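Local coordinates for protein transcriptional regulator, putative (Pseudomonas syringae pv. tomato, PDB 2R5F) that probably regulates transcription as a DNA-binding member of the SorC family, with a domain that probably binds a sugar effector, at residues Ala156-Glu164 and Arg235-Ala243; Gly191-Asp199 and Val213-Leu221. All blocks are in the same frame, centred on the assembly; numbering follows the deposited sequence.

Contact 1 of 2, residues Ala156-Glu164 and Arg235-Ala243; sequences AIVGIGELE and RKVQAIKGA. With SO4 (sulfate ion), chain B.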
# COMPACT_ATOMS: atom_id res chain seq x y z
N ALA A 156 -7.41 -0.81 1.77
CA ALA A 156 -6.40 -0.37 0.77
C ALA A 156 -5.02 -0.76 1.21
O ALA A 156 -4.63 -0.47 2.33
CB ALA A 156 -6.49 1.13 0.49
N ILE A 157 -4.28 -1.43 0.33
CA ILE A 157 -2.90 -1.78 0.58
C ILE A 157 -2.00 -0.93 -0.33
O ILE A 157 -2.10 -1.01 -1.55
CB ILE A 157 -2.63 -3.28 0.30
CG1 ILE A 157 -3.72 -4.15 0.95
CG2 ILE A 157 -1.18 -3.64 0.74
CD1 ILE A 157 -3.65 -5.56 0.60
N VAL A 158 -1.13 -0.12 0.25
CA VAL A 158 -0.39 0.90 -0.51
C VAL A 158 1.08 0.95 -0.15
O VAL A 158 1.46 0.77 1.02
CB VAL A 158 -1.02 2.35 -0.34
CG1 VAL A 158 -2.50 2.41 -0.80
CG2 VAL A 158 -0.88 2.86 1.10
N GLY A 159 1.93 1.20 -1.14
CA GLY A 159 3.32 1.47 -0.87
C GLY A 159 3.38 2.97 -0.69
O GLY A 159 2.41 3.67 -0.95
N ILE A 160 4.53 3.47 -0.26
CA ILE A 160 4.71 4.90 -0.07
C ILE A 160 5.99 5.24 -0.82
O ILE A 160 7.04 4.67 -0.54
CB ILE A 160 4.77 5.26 1.45
CG1 ILE A 160 3.40 4.97 2.11
CG2 ILE A 160 5.15 6.74 1.68
CD1 ILE A 160 3.48 4.65 3.58
N GLY A 161 5.90 6.12 -1.82
CA GLY A 161 7.09 6.55 -2.56
C GLY A 161 7.73 7.81 -1.98
O GLY A 161 7.04 8.70 -1.48
N GLU A 162 9.05 7.90 -2.05
CA GLU A 162 9.76 9.13 -1.70
C GLU A 162 10.03 10.00 -2.94
O GLU A 162 10.24 9.46 -4.02
CB GLU A 162 11.07 8.78 -0.96
CG GLU A 162 12.27 8.28 -1.84
CD GLU A 162 12.19 6.80 -2.27
OE1 GLU A 162 11.10 6.32 -2.67
OE2 GLU A 162 13.23 6.10 -2.22
N LEU A 163 10.01 11.33 -2.77
CA LEU A 163 10.46 12.27 -3.82
C LEU A 163 11.86 12.84 -3.56
O LEU A 163 12.06 13.64 -2.65
CB LEU A 163 9.47 13.42 -4.00
CG LEU A 163 9.23 13.88 -5.44
CD1 LEU A 163 8.10 14.86 -5.49
CD2 LEU A 163 10.48 14.51 -6.09
N GLU A 164 12.80 12.45 -4.43
CA GLU A 164 14.25 12.69 -4.31
C GLU A 164 14.87 11.46 -3.66
O GLU A 164 14.73 10.35 -4.16
CB GLU A 164 14.62 13.94 -3.49
CG GLU A 164 14.22 15.28 -4.07
CD GLU A 164 14.38 16.42 -3.06
OE1 GLU A 164 15.37 16.43 -2.29
OE2 GLU A 164 13.50 17.31 -3.04
N ARG A 235 15.65 6.25 3.18
CA ARG A 235 15.25 7.31 2.23
C ARG A 235 13.75 7.64 2.25
O ARG A 235 13.32 8.66 1.70
CB ARG A 235 15.67 6.95 0.81
CG ARG A 235 17.15 6.70 0.66
CD ARG A 235 17.67 7.21 -0.68
NE ARG A 235 18.11 8.61 -0.64
CZ ARG A 235 17.62 9.59 -1.42
NH1 ARG A 235 16.67 9.32 -2.31
NH2 ARG A 235 18.10 10.82 -1.31
N LYS A 236 12.97 6.79 2.90
CA LYS A 236 11.52 6.91 2.89
C LYS A 236 10.94 7.57 4.15
O LYS A 236 9.76 7.92 4.16
CB LYS A 236 10.88 5.53 2.75
CG LYS A 236 11.09 4.85 1.42
CD LYS A 236 9.82 4.14 1.05
CE LYS A 236 10.03 3.26 -0.15
NZ LYS A 236 8.76 2.59 -0.46
N VAL A 237 11.76 7.70 5.20
CA VAL A 237 11.30 8.23 6.51
C VAL A 237 10.43 9.52 6.42
O VAL A 237 9.29 9.53 6.89
CB VAL A 237 12.48 8.32 7.55
CG1 VAL A 237 12.02 8.85 8.89
CG2 VAL A 237 13.13 6.94 7.76
N GLN A 238 10.94 10.58 5.78
CA GLN A 238 10.19 11.83 5.65
C GLN A 238 8.86 11.62 4.91
O GLN A 238 7.83 12.21 5.27
CB GLN A 238 11.02 12.88 4.93
CG GLN A 238 10.44 14.30 5.05
CD GLN A 238 11.04 15.27 4.07
OE1 GLN A 238 11.48 14.88 2.98
NE2 GLN A 238 11.05 16.55 4.43
N ALA A 239 8.90 10.77 3.89
CA ALA A 239 7.73 10.40 3.10
C ALA A 239 6.70 9.68 3.94
O ALA A 239 5.52 10.03 3.92
CB ALA A 239 8.15 9.52 1.91
N ILE A 240 7.13 8.65 4.67
CA ILE A 240 6.26 7.90 5.58
C ILE A 240 5.69 8.76 6.71
O ILE A 240 4.49 8.66 7.03
CB ILE A 240 6.99 6.68 6.14
CG1 ILE A 240 7.39 5.74 4.98
CG2 ILE A 240 6.09 5.90 7.13
CD1 ILE A 240 8.49 4.76 5.38
N LYS A 241 6.52 9.61 7.32
CA LYS A 241 6.02 10.55 8.33
C LYS A 241 4.94 11.49 7.77
O LYS A 241 3.93 11.74 8.44
CB LYS A 241 7.15 11.35 8.97
CG LYS A 241 6.67 12.53 9.81
CD LYS A 241 7.75 13.00 10.77
CE LYS A 241 7.52 14.50 11.12
NZ LYS A 241 8.35 14.86 12.28
N GLY A 242 5.18 12.02 6.57
CA GLY A 242 4.17 12.79 5.83
C GLY A 242 2.85 12.05 5.68
O GLY A 242 1.77 12.62 6.00
N ALA A 243 2.91 10.79 5.24
CA ALA A 243 1.72 9.93 5.11
C ALA A 243 1.04 9.70 6.47
O ALA A 243 -0.18 9.81 6.56
CB ALA A 243 2.06 8.60 4.45
S SO4 B . 7.76 0.71 -3.49
O1 SO4 B . 8.36 2.02 -3.30
O2 SO4 B . 8.63 -0.37 -3.04
O3 SO4 B . 6.50 0.59 -2.79
O4 SO4 B . 7.59 0.47 -4.92

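Contact 2 of 2, residues Gly191-Asp199 and Val213-Leu221; sequences GDICLRYFD and VVSMGLGKL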
# COMPACT_ATOMS: atom_id res chain seq x y z
N GLY A 191 6.67 13.02 -0.90
CA GLY A 191 6.31 11.62 -1.18
C GLY A 191 4.98 11.48 -1.89
O GLY A 191 4.32 12.47 -2.20
N ASP A 192 4.57 10.23 -2.12
CA ASP A 192 3.32 9.95 -2.82
C ASP A 192 2.74 8.62 -2.37
O ASP A 192 3.48 7.70 -1.99
CB ASP A 192 3.52 9.92 -4.35
CG ASP A 192 4.09 8.58 -4.85
OD1 ASP A 192 5.32 8.40 -4.84
OD2 ASP A 192 3.31 7.72 -5.29
N ILE A 193 1.41 8.57 -2.39
CA ILE A 193 0.67 7.32 -2.36
C ILE A 193 -0.14 7.33 -3.66
O ILE A 193 -0.81 8.31 -3.97
CB ILE A 193 -0.27 7.22 -1.14
CG1 ILE A 193 0.55 7.08 0.15
CG2 ILE A 193 -1.21 6.04 -1.34
CD1 ILE A 193 -0.23 7.22 1.45
N CYS A 194 -0.03 6.24 -4.42
CA CYS A 194 -0.73 6.05 -5.69
C CYS A 194 -0.48 7.16 -6.72
O CYS A 194 -1.37 7.49 -7.48
CB CYS A 194 -2.24 5.87 -5.49
SG CYS A 194 -2.68 4.35 -4.59
N LEU A 195 0.73 7.71 -6.74
CA LEU A 195 1.07 8.85 -7.57
C LEU A 195 0.29 10.10 -7.16
O LEU A 195 0.20 11.06 -7.90
CB LEU A 195 0.86 8.53 -9.06
CG LEU A 195 2.08 8.72 -9.98
CD1 LEU A 195 3.37 8.13 -9.34
CD2 LEU A 195 1.79 8.09 -11.32
N ARG A 196 -0.26 10.08 -5.95
CA ARG A 196 -0.81 11.32 -5.38
C ARG A 196 0.18 11.90 -4.35
O ARG A 196 0.45 11.29 -3.34
CB ARG A 196 -2.19 11.05 -4.76
CG ARG A 196 -3.21 10.40 -5.72
CD ARG A 196 -3.57 11.36 -6.85
NE ARG A 196 -4.62 10.83 -7.72
CZ ARG A 196 -5.74 11.48 -8.02
NH1 ARG A 196 -5.98 12.70 -7.54
NH2 ARG A 196 -6.64 10.91 -8.81
N TYR A 197 0.69 13.10 -4.61
CA TYR A 197 1.77 13.68 -3.81
C TYR A 197 1.27 14.48 -2.61
O TYR A 197 0.20 15.08 -2.65
CB TYR A 197 2.70 14.51 -4.72
CG TYR A 197 3.54 13.62 -5.62
CD1 TYR A 197 3.05 13.14 -6.83
CD2 TYR A 197 4.81 13.23 -5.23
CE1 TYR A 197 3.81 12.29 -7.64
CE2 TYR A 197 5.58 12.40 -6.03
CZ TYR A 197 5.08 11.93 -7.23
OH TYR A 197 5.89 11.10 -7.99
N PHE A 198 2.06 14.47 -1.54
CA PHE A 198 1.75 15.20 -0.30
C PHE A 198 3.01 15.82 0.28
O PHE A 198 4.13 15.43 -0.06
CB PHE A 198 1.09 14.29 0.74
CG PHE A 198 1.84 13.01 1.00
CD1 PHE A 198 2.98 12.99 1.80
CD2 PHE A 198 1.42 11.83 0.43
CE1 PHE A 198 3.68 11.82 2.02
CE2 PHE A 198 2.12 10.63 0.67
CZ PHE A 198 3.25 10.63 1.45
N ASP A 199 2.81 16.80 1.16
CA ASP A 199 3.93 17.52 1.74
C ASP A 199 4.35 16.88 3.08
O ASP A 199 3.82 15.81 3.46
CB ASP A 199 3.67 19.05 1.79
CG ASP A 199 2.75 19.49 2.94
OD1 ASP A 199 2.45 18.70 3.85
OD2 ASP A 199 2.37 20.68 2.93
N VAL A 213 -2.85 8.56 -16.19
CA VAL A 213 -2.85 8.10 -14.79
C VAL A 213 -4.25 8.09 -14.15
O VAL A 213 -4.87 9.13 -13.88
CB VAL A 213 -1.83 8.88 -13.91
CG1 VAL A 213 -1.92 8.46 -12.46
CG2 VAL A 213 -0.43 8.64 -14.42
N VAL A 214 -4.74 6.87 -13.94
CA VAL A 214 -5.98 6.64 -13.20
C VAL A 214 -5.51 6.17 -11.85
O VAL A 214 -4.63 5.32 -11.77
CB VAL A 214 -6.85 5.54 -13.87
CG1 VAL A 214 -8.04 5.18 -12.99
CG2 VAL A 214 -7.29 5.97 -15.27
N SER A 215 -6.06 6.75 -10.79
CA SER A 215 -5.66 6.37 -9.45
C SER A 215 -6.61 6.96 -8.42
O SER A 215 -7.24 7.99 -8.68
CB SER A 215 -4.22 6.81 -9.14
OG SER A 215 -4.13 8.20 -8.91
N MSE A 216 -6.69 6.33 -7.26
CA MSE A 216 -7.48 6.87 -6.16
C MSE A 216 -6.82 8.10 -5.54
O MSE A 216 -5.58 8.14 -5.40
CB MSE A 216 -7.66 5.80 -5.09
CG MSE A 216 -8.75 6.15 -4.11
SE MSE A 216 -8.69 4.90 -2.66
CE MSE A 216 -9.79 3.49 -3.43
N GLY A 217 -7.65 9.07 -5.17
CA GLY A 217 -7.20 10.34 -4.59
C GLY A 217 -6.94 10.21 -3.10
O GLY A 217 -7.34 9.22 -2.48
N LEU A 218 -6.27 11.21 -2.51
CA LEU A 218 -5.83 11.13 -1.10
C LEU A 218 -6.98 11.30 -0.12
O LEU A 218 -7.01 10.63 0.92
CB LEU A 218 -4.71 12.13 -0.80
CG LEU A 218 -3.36 11.83 -1.43
CD1 LEU A 218 -2.40 13.01 -1.30
CD2 LEU A 218 -2.75 10.57 -0.83
N GLY A 219 -7.91 12.20 -0.45
CA GLY A 219 -9.15 12.36 0.29
C GLY A 219 -9.97 11.08 0.36
O GLY A 219 -10.43 10.71 1.43
N LYS A 220 -10.15 10.42 -0.78
CA LYS A 220 -10.83 9.12 -0.83
C LYS A 220 -10.09 8.09 0.04
O LYS A 220 -10.71 7.30 0.76
CB LYS A 220 -10.97 8.61 -2.27
CG LYS A 220 -11.91 9.40 -3.16
CD LYS A 220 -11.98 8.85 -4.60
CE LYS A 220 -10.79 9.31 -5.47
NZ LYS A 220 -10.82 10.80 -5.69
N LEU A 221 -8.76 8.12 -0.01
CA LEU A 221 -7.94 7.17 0.75
C LEU A 221 -8.17 7.32 2.24
O LEU A 221 -8.35 6.34 2.95
CB LEU A 221 -6.46 7.38 0.42
CG LEU A 221 -5.42 6.42 0.99
CD1 LEU A 221 -5.52 5.04 0.35
CD2 LEU A 221 -4.03 7.02 0.84
O HOH W 1 -4.06 7.80 -3.03

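Contact 1 of 2, residues Ala156-Glu164 and Arg235-Ala243
The last residues of strand 155-162 run over the first turns of helix 237-245, with the CA atoms of Glu162 and Ala239 5.4 Å apart and those of Ile160 and Ile240 6.6 Å apart. Ile160 supplies the apolar part of the contact. Its CB points at the helix, and with CG1 anti to the carbonyl carbon (chi1 -66°) the two branches part: CG2 touches both Ala239 CB and Ile240 CG1, 4.1 Å from each, while CD1 reaches on to Ala243 CB. Ala239 CB also abuts the strand backbone, 3.7 Å from Gly161 O.

Lys236 provides the polar link. Its chain, bent at chi2 and extended beyond, runs back alongside residues 160-162 until NZ donates to Ile160 O at 2.7 Å; the C=O...N angle is 155°, with the donor tilted from the carbonyl plane. The same ammonium donates to O1 of the sulfate at 2.9 Å, so one nitrogen joins a strand carbonyl to the bound anion. Glu162 crosses Lys236 at about a right angle, and its OE1 stays 4.9 Å from Lys236 NZ, close enough perhaps to temper the charge without a direct pairing. Glu162 CB packs against Arg235 O at 3.5 Å. Farther along, NH1 of the Arg235 guanidinium approaches Glu164 O edge-on.

The sulfate, probably from the crystallisation liquor, is also held by Ser67, Ser68 and Thr69. It sits where the strand is interrupted around Gly159, near the N-terminal turn of helix 68-75, a common kind of anion site in Rossmann-like folds. Ile240 packs on helix 256-262, whereas Ile160 and Ala243 both touch Ile193 of strand 191-193. Strand 155-162 itself pairs in parallel with strands 60-63 and 226-230, so helix 237-245 lies against one end of this strand of the central sheet.

Contact 2 of 2, residues Gly191-Asp199 and Val213-Leu221
Two nitrogens of Arg196, NE and NH2, bond to the hydroxyl and the carbonyl oxygen of Ser215. NE donates to Ser215 OG at 2.9 Å, almost straight (177°) and in the guanidinium plane; NH2 reaches Ser215 O at 3.0 Å with a more bent approach, from above the carbonyl plane. A bend at chi2 (-66°) turns the Arg196 chain toward Ser215, the two bonds fix the rotation of the guanidinium, and Gly217 CA lies over the centre of one face. Ser215 OG passes its own hydrogen to Cys194 O in a weak bond of 3.2 Å, so this buried hydroxyl both accepts and donates. Met216 O is served by a water, which donates to it at 2.8 Å and more weakly to Ile193 O.

Asp192 OD2 takes the backbone N-H of Leu195 at 3.0 Å, an Asx motif that ties the residue before the turn to its third position. The apolar side is made by Leu218, which lies against Arg196 CB and the edge of the Phe198 ring, and by Leu221, whose CD2 meets Ile193 CG2 at 3.7 Å.

Strands 191-193 and 196-198 form a beta hairpin closed by a type I' turn from Ile193 to Arg196. It is added antiparallel to strand 155-162, while strand 214-215 pairs with strand 88-94 and leads through N-cap Gly217 into helix 218-222 of this Rossmann-like, putative sugar-binding domain.

Contact 2 is nested within the chain loop that contact 1 closes, and their centres lie about 11 Å apart. Strands 155-162 and 191-193 are antiparallel neighbours in the sheet, and a probable hydrogen bond from Gly161 N to Asp192 O, 2.9 Å long, couples the two contacts directly. The Phe198 ring extends this junction to helix 237-245, with CE1 3.2 Å from Ala239 O, while Leu163 CD1 packs on Tyr197 CE2 at 3.6 Å. The sulfate belongs to the contact 1 side, beside Lys236 and with O3 3.8 Å from Gly159 CA. It may mark where the phosphate of a sugar-phosphate effector binds, as in relatives of the SorC family.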